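Local coordinates for protein methyltransferase (Pyrococcus horikoshii, PDB 1IXK) that probably transfers a methyl group from S-adenosyl-L-methionine to C5 of cytidines in tRNA, at residues L161-R165 / L166-N170; V49-K53 / I54-D58; F256-Q259 / W260-N264. One frame throughout, in Å; residues are numbered along the deposited sequence.

Contact 1 (L161-R165 / L166-N170); sequences LNLSR and LGVLN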
loop_
_atom_site.group_PDB
_atom_site.type_symbol
_atom_site.label_atom_id
_atom_site.label_comp_id
_atom_site.label_asym_id
_atom_site.label_seq_id
_atom_site.Cartn_x
_atom_site.Cartn_y
_atom_site.Cartn_z
ATOM N N LEU A 161 -19.653 -7.957 2.202
ATOM C CA LEU A 161 -19.789 -9.180 2.995
ATOM C C LEU A 161 -18.576 -9.358 3.901
ATOM O O LEU A 161 -18.706 -9.779 5.049
ATOM C CB LEU A 161 -19.929 -10.408 2.093
ATOM C CG LEU A 161 -21.261 -10.600 1.367
ATOM C CD1 LEU A 161 -21.222 -11.905 0.593
ATOM C CD2 LEU A 161 -22.406 -10.614 2.373
ATOM N N ASN A 162 -17.394 -9.055 3.376
ATOM C CA ASN A 162 -16.173 -9.166 4.162
ATOM C C ASN A 162 -16.272 -8.222 5.361
ATOM O O ASN A 162 -15.961 -8.598 6.492
ATOM C CB ASN A 162 -14.952 -8.792 3.317
ATOM C CG ASN A 162 -14.553 -9.883 2.346
ATOM O OD1 ASN A 162 -15.226 -10.910 2.231
ATOM N ND2 ASN A 162 -13.449 -9.666 1.636
ATOM N N LEU A 163 -16.712 -6.995 5.102
ATOM C CA LEU A 163 -16.847 -5.999 6.157
ATOM C C LEU A 163 -17.817 -6.496 7.227
ATOM O O LEU A 163 -17.606 -6.280 8.420
ATOM C CB LEU A 163 -17.324 -4.664 5.565
ATOM C CG LEU A 163 -16.380 -3.998 4.551
ATOM C CD1 LEU A 163 -17.022 -2.740 3.994
ATOM C CD2 LEU A 163 -15.053 -3.658 5.219
ATOM N N SER A 164 -18.876 -7.177 6.796
ATOM C CA SER A 164 -19.858 -7.710 7.730
ATOM C C SER A 164 -19.214 -8.776 8.614
ATOM O O SER A 164 -19.417 -8.792 9.828
ATOM C CB SER A 164 -21.045 -8.306 6.972
ATOM O OG SER A 164 -21.959 -8.907 7.870
ATOM N N ARG A 165 -18.435 -9.662 8.006
ATOM C CA ARG A 165 -17.753 -10.710 8.753
ATOM C C ARG A 165 -16.772 -10.102 9.758
ATOM O O ARG A 165 -16.569 -10.645 10.848
ATOM C CB ARG A 165 -17.003 -11.655 7.800
ATOM C CG ARG A 165 -16.026 -12.588 8.517
ATOM C CD ARG A 165 -15.566 -13.783 7.675
ATOM N NE ARG A 165 -14.836 -13.405 6.467
ATOM C CZ ARG A 165 -15.410 -13.110 5.303
ATOM N NH1 ARG A 165 -16.731 -13.149 5.180
ATOM N NH2 ARG A 165 -14.664 -12.769 4.261
ATOM N N LEU A 166 -16.175 -8.969 9.394
ATOM C CA LEU A 166 -15.210 -8.291 10.258
ATOM C C LEU A 166 -15.855 -7.391 11.311
ATOM O O LEU A 166 -15.173 -6.886 12.198
ATOM C CB LEU A 166 -14.238 -7.461 9.412
ATOM C CG LEU A 166 -13.381 -8.252 8.416
ATOM C CD1 LEU A 166 -12.596 -7.295 7.520
ATOM C CD2 LEU A 166 -12.438 -9.167 9.173
ATOM N N GLY A 167 -17.163 -7.181 11.206
ATOM C CA GLY A 167 -17.851 -6.337 12.168
ATOM C C GLY A 167 -17.596 -4.851 11.962
ATOM O O GLY A 167 -17.687 -4.061 12.900
ATOM N N VAL A 168 -17.275 -4.473 10.728
ATOM C CA VAL A 168 -17.011 -3.076 10.390
ATOM C C VAL A 168 -18.336 -2.343 10.191
ATOM O O VAL A 168 -19.163 -2.748 9.370
ATOM C CB VAL A 168 -16.164 -2.987 9.110
ATOM C CG1 VAL A 168 -16.002 -1.526 8.688
ATOM C CG2 VAL A 168 -14.802 -3.633 9.359
ATOM N N LEU A 169 -18.525 -1.247 10.923
ATOM C CA LEU A 169 -19.779 -0.500 10.862
ATOM C C LEU A 169 -19.695 0.932 10.344
ATOM O O LEU A 169 -20.728 1.582 10.167
ATOM C CB LEU A 169 -20.401 -0.453 12.266
ATOM C CG LEU A 169 -20.599 -1.789 12.992
ATOM C CD1 LEU A 169 -21.001 -1.543 14.440
ATOM C CD2 LEU A 169 -21.655 -2.598 12.265
ATOM N N ASN A 170 -18.486 1.424 10.091
ATOM C CA ASN A 170 -18.328 2.815 9.671
ATOM C C ASN A 170 -17.908 3.082 8.231
ATOM O O ASN A 170 -17.440 4.182 7.921
ATOM C CB ASN A 170 -17.335 3.498 10.613
ATOM C CG ASN A 170 -15.951 2.903 10.514
ATOM O OD1 ASN A 170 -15.764 1.843 9.911
ATOM N ND2 ASN A 170 -14.969 3.572 11.111
#
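Leu163 and Val168 meet at a slant where the chain leaves its helix, CB to CB at 4.1 Å, with Leu163 CD2 against Val168 CG2 at the same separation. Val168 turns its CB toward the helix; CG2 lies beside its own backbone N, near Leu163 O. Between them the main chain closes a Schellman motif. Val168 N donates to Leu163 O at 2.9 Å, and Gly167, with positive phi (75°), donates to Ser164 O at 3.1 Å from above the carbonyl plane. The apolar pair thus joins the same two residues as the Val168 N bond. Just before it, Leu166 N reaches Asn162 O at 2.9 Å, while Leu166 CG hangs beside that oxygen. On the same turn the Arg165 chain bends at chi3 (62°), which folds its guanidinium back over the Asn162 amide: NH2 bonds OD1 at 2.8 Å, well above the amide plane rather than along it. Leu163 and Leu166 rest on Ser134, and Val168 on Ala137, all of helix 131-139, whose first residues belong to the predicted S-adenosyl-L-methionine site. The motif ends helix 153-166 and leads the chain into strand 171-174 of the Rossmann-like sheet.

Contact 2 (V49-K53 / I54-D58); sequences VNTLK and ISVQD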
loop_
_atom_site.group_PDB
_atom_site.type_symbol
_atom_site.label_atom_id
_atom_site.label_comp_id
_atom_site.label_asym_id
_atom_site.label_seq_id
_atom_site.Cartn_x
_atom_site.Cartn_y
_atom_site.Cartn_z
ATOM N N VAL A 49 -4.571 -8.912 12.758
ATOM C CA VAL A 49 -5.550 -9.189 13.805
ATOM C C VAL A 49 -6.644 -8.126 13.732
ATOM O O VAL A 49 -6.344 -6.931 13.679
ATOM C CB VAL A 49 -4.914 -9.113 15.204
ATOM C CG1 VAL A 49 -5.986 -9.318 16.266
ATOM C CG2 VAL A 49 -3.804 -10.154 15.337
ATOM N N ASN A 50 -7.902 -8.555 13.725
ATOM C CA ASN A 50 -9.009 -7.609 13.688
ATOM C C ASN A 50 -9.328 -7.215 15.124
ATOM O O ASN A 50 -10.069 -7.906 15.830
ATOM C CB ASN A 50 -10.236 -8.228 13.017
ATOM C CG ASN A 50 -11.441 -7.310 13.054
ATOM O OD1 ASN A 50 -11.311 -6.107 13.285
ATOM N ND2 ASN A 50 -12.619 -7.869 12.820
ATOM N N THR A 51 -8.756 -6.095 15.551
ATOM C CA THR A 51 -8.948 -5.616 16.909
ATOM C C THR A 51 -10.365 -5.135 17.197
ATOM O O THR A 51 -10.680 -4.755 18.324
ATOM C CB THR A 51 -7.935 -4.515 17.243
ATOM O OG1 THR A 51 -8.069 -3.431 16.316
ATOM C CG2 THR A 51 -6.524 -5.080 17.162
ATOM N N LEU A 52 -11.222 -5.153 16.182
ATOM C CA LEU A 52 -12.609 -4.763 16.383
ATOM C C LEU A 52 -13.294 -5.927 17.089
ATOM O O LEU A 52 -14.327 -5.751 17.735
ATOM C CB LEU A 52 -13.317 -4.505 15.051
ATOM C CG LEU A 52 -13.081 -3.173 14.333
ATOM C CD1 LEU A 52 -13.891 -3.150 13.056
ATOM C CD2 LEU A 52 -13.485 -2.012 15.238
ATOM N N LYS A 53 -12.700 -7.115 16.969
ATOM C CA LYS A 53 -13.262 -8.316 17.578
ATOM C C LYS A 53 -12.398 -9.023 18.615
ATOM O O LYS A 53 -12.911 -9.815 19.403
ATOM C CB LYS A 53 -13.641 -9.319 16.491
ATOM C CG LYS A 53 -14.807 -8.892 15.626
ATOM C CD LYS A 53 -15.294 -10.050 14.774
ATOM C CE LYS A 53 -16.624 -9.734 14.118
ATOM N NZ LYS A 53 -17.196 -10.936 13.468
ATOM N N ILE A 54 -11.096 -8.751 18.626
ATOM C CA ILE A 54 -10.211 -9.408 19.584
ATOM C C ILE A 54 -8.858 -8.712 19.693
ATOM O O ILE A 54 -8.363 -8.145 18.718
ATOM C CB ILE A 54 -9.990 -10.886 19.185
ATOM C CG1 ILE A 54 -9.163 -11.602 20.253
ATOM C CG2 ILE A 54 -9.300 -10.960 17.828
ATOM C CD1 ILE A 54 -8.963 -13.077 19.980
ATOM N N SER A 55 -8.261 -8.757 20.881
ATOM C CA SER A 55 -6.966 -8.128 21.095
ATOM C C SER A 55 -5.886 -8.937 20.389
ATOM O O SER A 55 -6.079 -10.112 20.081
ATOM C CB SER A 55 -6.641 -8.049 22.591
ATOM O OG SER A 55 -6.331 -9.328 23.122
ATOM N N VAL A 56 -4.752 -8.296 20.131
ATOM C CA VAL A 56 -3.638 -8.958 19.472
ATOM C C VAL A 56 -3.083 -10.044 20.388
ATOM O O VAL A 56 -2.782 -11.153 19.943
ATOM C CB VAL A 56 -2.516 -7.951 19.135
ATOM C CG1 VAL A 56 -1.302 -8.680 18.580
ATOM C CG2 VAL A 56 -3.028 -6.933 18.126
ATOM N N GLN A 57 -2.978 -9.717 21.673
ATOM C CA GLN A 57 -2.457 -10.643 22.672
ATOM C C GLN A 57 -3.274 -11.935 22.728
ATOM O O GLN A 57 -2.713 -13.031 22.767
ATOM C CB GLN A 57 -2.455 -9.973 24.048
ATOM C CG GLN A 57 -1.366 -10.472 24.981
ATOM C CD GLN A 57 -1.631 -10.110 26.432
ATOM O OE1 GLN A 57 -2.561 -10.629 27.051
ATOM N NE2 GLN A 57 -0.820 -9.214 26.979
ATOM N N ASP A 58 -4.599 -11.803 22.733
ATOM C CA ASP A 58 -5.474 -12.970 22.785
ATOM C C ASP A 58 -5.468 -13.804 21.507
ATOM O O ASP A 58 -5.451 -15.036 21.565
ATOM C CB ASP A 58 -6.915 -12.556 23.102
ATOM C CG ASP A 58 -7.082 -12.075 24.529
ATOM O OD1 ASP A 58 -6.387 -12.610 25.418
ATOM O OD2 ASP A 58 -7.913 -11.172 24.768
#
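Asn50 O is gripped by two backbone donors of the turn it opens: Ile54 N at 3.1 Å, approaching in the carbonyl plane, and Lys53 N at 3.0 Å. The same residue forms an Asx turn, its OD1 accepting Leu52 N from above the amide plane (61° out), so one asparagine holds three successive backbone N-H groups. Its ND2 donates to Leu166 O and Gly98 O, beyond the turn. The turn carries the chain from strand 46-49 into helix 56-65 of the N-terminal domain, and Lys53 reaches away from it with an extended chain, its NZ bonding Arg165 O and Thr97 O.

Apolar contacts join the two halves of the turn. Val49 CG1, anti to its backbone N (chi1 176°), is directed at the second half of the turn and meets Ile54 CG2 at 4.0 Å, with Ile54 O also close by. Val56 CG2 touches both Val49 CB and Thr51 CG2, each at 4.1 Å; the Thr51 and Val56 side chains run alongside each other in the same direction. Phe80 of strand 79-82 packs on both Val49 and Val56, and Leu59 of helix 56-65 on Val49 and Ile54. Thr51 CA comes 3.2 Å from Ile54 O in a nearly straight CA-H...O contact (176° at H), a weak cross-link between the two limbs. At the start of the helix Ser55 is the N-cap: its OG accepts Asp58 N at 3.0 Å and in turn gives a weak bond to Asp58 OD2 at 2.9 Å.

Contact 3 (F256-Q259 / W260-N264); sequences FVIQ and WALDN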
loop_
_atom_site.group_PDB
_atom_site.type_symbol
_atom_site.label_atom_id
_atom_site.label_comp_id
_atom_site.label_asym_id
_atom_site.label_seq_id
_atom_site.Cartn_x
_atom_site.Cartn_y
_atom_site.Cartn_z
ATOM N N PHE A 256 8.614 10.959 -8.795
ATOM C CA PHE A 256 8.241 11.994 -9.767
ATOM C C PHE A 256 6.865 12.586 -9.465
ATOM O O PHE A 256 6.644 13.791 -9.617
ATOM C CB PHE A 256 8.221 11.416 -11.184
ATOM C CG PHE A 256 9.582 11.233 -11.799
ATOM C CD1 PHE A 256 10.734 11.261 -11.021
ATOM C CD2 PHE A 256 9.705 10.996 -13.166
ATOM C CE1 PHE A 256 11.992 11.054 -11.593
ATOM C CE2 PHE A 256 10.955 10.786 -13.746
ATOM C CZ PHE A 256 12.101 10.815 -12.955
ATOM N N VAL A 257 5.933 11.733 -9.058
ATOM C CA VAL A 257 4.588 12.190 -8.744
ATOM C C VAL A 257 4.617 13.021 -7.471
ATOM O O VAL A 257 3.954 14.058 -7.380
ATOM C CB VAL A 257 3.624 11.002 -8.551
ATOM C CG1 VAL A 257 2.248 11.505 -8.131
ATOM C CG2 VAL A 257 3.527 10.203 -9.838
ATOM N N ILE A 258 5.388 12.563 -6.486
ATOM C CA ILE A 258 5.500 13.287 -5.222
ATOM C C ILE A 258 6.194 14.642 -5.430
ATOM O O ILE A 258 5.771 15.647 -4.860
ATOM C CB ILE A 258 6.263 12.450 -4.165
ATOM C CG1 ILE A 258 5.503 11.145 -3.907
ATOM C CG2 ILE A 258 6.379 13.220 -2.850
ATOM C CD1 ILE A 258 4.047 11.359 -3.574
ATOM N N GLN A 259 7.250 14.670 -6.240
ATOM C CA GLN A 259 7.935 15.935 -6.503
ATOM C C GLN A 259 6.956 16.894 -7.181
ATOM O O GLN A 259 6.910 18.089 -6.869
ATOM C CB GLN A 259 9.145 15.733 -7.415
ATOM C CG GLN A 259 9.897 17.037 -7.681
ATOM C CD GLN A 259 10.555 17.590 -6.429
ATOM O OE1 GLN A 259 11.483 16.996 -5.896
ATOM N NE2 GLN A 259 10.069 18.725 -5.952
ATOM N N TRP A 260 6.177 16.364 -8.117
ATOM C CA TRP A 260 5.197 17.177 -8.818
ATOM C C TRP A 260 4.204 17.760 -7.816
ATOM O O TRP A 260 3.861 18.936 -7.887
ATOM C CB TRP A 260 4.449 16.343 -9.861
ATOM C CG TRP A 260 3.283 17.075 -10.447
ATOM C CD1 TRP A 260 3.326 18.168 -11.272
ATOM C CD2 TRP A 260 1.901 16.798 -10.221
ATOM N NE1 TRP A 260 2.051 18.587 -11.573
ATOM C CE2 TRP A 260 1.156 17.763 -10.940
ATOM C CE3 TRP A 260 1.213 15.827 -9.478
ATOM C CZ2 TRP A 260 -0.241 17.784 -10.940
ATOM C CZ3 TRP A 260 -0.178 15.848 -9.477
ATOM C CH2 TRP A 260 -0.888 16.822 -10.205
ATOM N N ALA A 261 3.751 16.939 -6.873
ATOM C CA ALA A 261 2.794 17.404 -5.871
ATOM C C ALA A 261 3.393 18.515 -5.009
ATOM O O ALA A 261 2.723 19.501 -4.704
ATOM C CB ALA A 261 2.351 16.243 -4.989
ATOM N N LEU A 262 4.650 18.346 -4.611
ATOM C CA LEU A 262 5.323 19.346 -3.791
ATOM C C LEU A 262 5.459 20.658 -4.566
ATOM O O LEU A 262 5.356 21.737 -3.986
ATOM C CB LEU A 262 6.714 18.848 -3.375
ATOM C CG LEU A 262 6.797 17.673 -2.393
ATOM C CD1 LEU A 262 8.235 17.173 -2.323
ATOM C CD2 LEU A 262 6.312 18.107 -1.022
ATOM N N ASP A 263 5.685 20.563 -5.873
ATOM C CA ASP A 263 5.837 21.758 -6.717
ATOM C C ASP A 263 4.499 22.374 -7.090
ATOM O O ASP A 263 4.382 23.589 -7.267
ATOM C CB ASP A 263 6.537 21.433 -8.046
ATOM C CG ASP A 263 7.937 20.894 -7.875
ATOM O OD1 ASP A 263 8.531 21.076 -6.797
ATOM O OD2 ASP A 263 8.448 20.298 -8.851
ATOM N N ASN A 264 3.489 21.527 -7.222
ATOM C CA ASN A 264 2.177 21.978 -7.654
ATOM C C ASN A 264 1.162 22.368 -6.575
ATOM O O ASN A 264 0.291 23.202 -6.824
ATOM C CB ASN A 264 1.579 20.904 -8.561
ATOM C CG ASN A 264 0.525 21.450 -9.483
ATOM O OD1 ASN A 264 0.817 22.276 -10.348
ATOM N ND2 ASN A 264 -0.716 21.001 -9.300
#
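Phe256 O accepts Trp260 N at 3.0 Å, the first of four i to i+4 backbone bonds between 256-259 and 260-264; the phenyl ring itself leads away, onto Gln222 of helix 215-235. Val257 O takes Ala261 N at 2.9 Å and also lies at the edge of the Trp260 indole, in its plane, 3.9 Å from CE3. The indole comes to lie there because Trp260 CG is anti to its backbone N (chi1 171°), which carries the ring out beside the helix, and Asn264 CB lies 3.8 Å over one of its faces, offset toward the rim. Beyond the helix Trp260 meets Met226 and makes an edge-to-face pair with Phe265.

Ile258 O is bonded by Leu262 N and is skirted by Leu262 CG at 3.4 Å, while the two branched side chains barely meet, CG2 to CD1 at 4.4 Å. Both look toward the sheet: helix 255-264 links strand 240-246 to strand 267-270 in the Rossmann-like methyltransferase fold, and Ile258 and Leu262 pack on Leu269 of the latter, while Val257 and Ala261 face Leu229 of helix 215-235.

Gln259 adds a side-chain bond to the backbone one that its carbonyl makes with Asp263 N. Its chain leaves anti to the backbone N and then bends at chi2 (66°), bringing NE2 to Asp263 OD1 at 2.9 Å. The donor sits above the carboxylate plane, whereas OD1 is close to the amide plane; the two planes stand 29° apart. The other end of the amide, OE1, accepts from Ser288 N, which fixes its rotation.

Overall arrangement
Contacts 1 and 2 join the two family regions of the chain. Their centres lie 14 Å apart, and the end of helix 153-166 meets the turn 49-53 directly: Lys53 NZ is 2.7 Å from Arg165 O, Asn50 ND2 is 2.8 Å from Leu166 O, and Val168 CG2 packs on Leu52 CD1. Contact 1 also lies near, without touching, the predicted S-adenosyl-L-methionine site, with the Leu163 side chain about 6 Å from that of Gly130; Asn50 of contact 2 is about 11 Å from Gly131. Contact 3 is far off, beyond the chain's centre: about 36 Å from contact 1 and 38 Å from contact 2, centre to centre, and away from the predicted cofactor site and nucleophile.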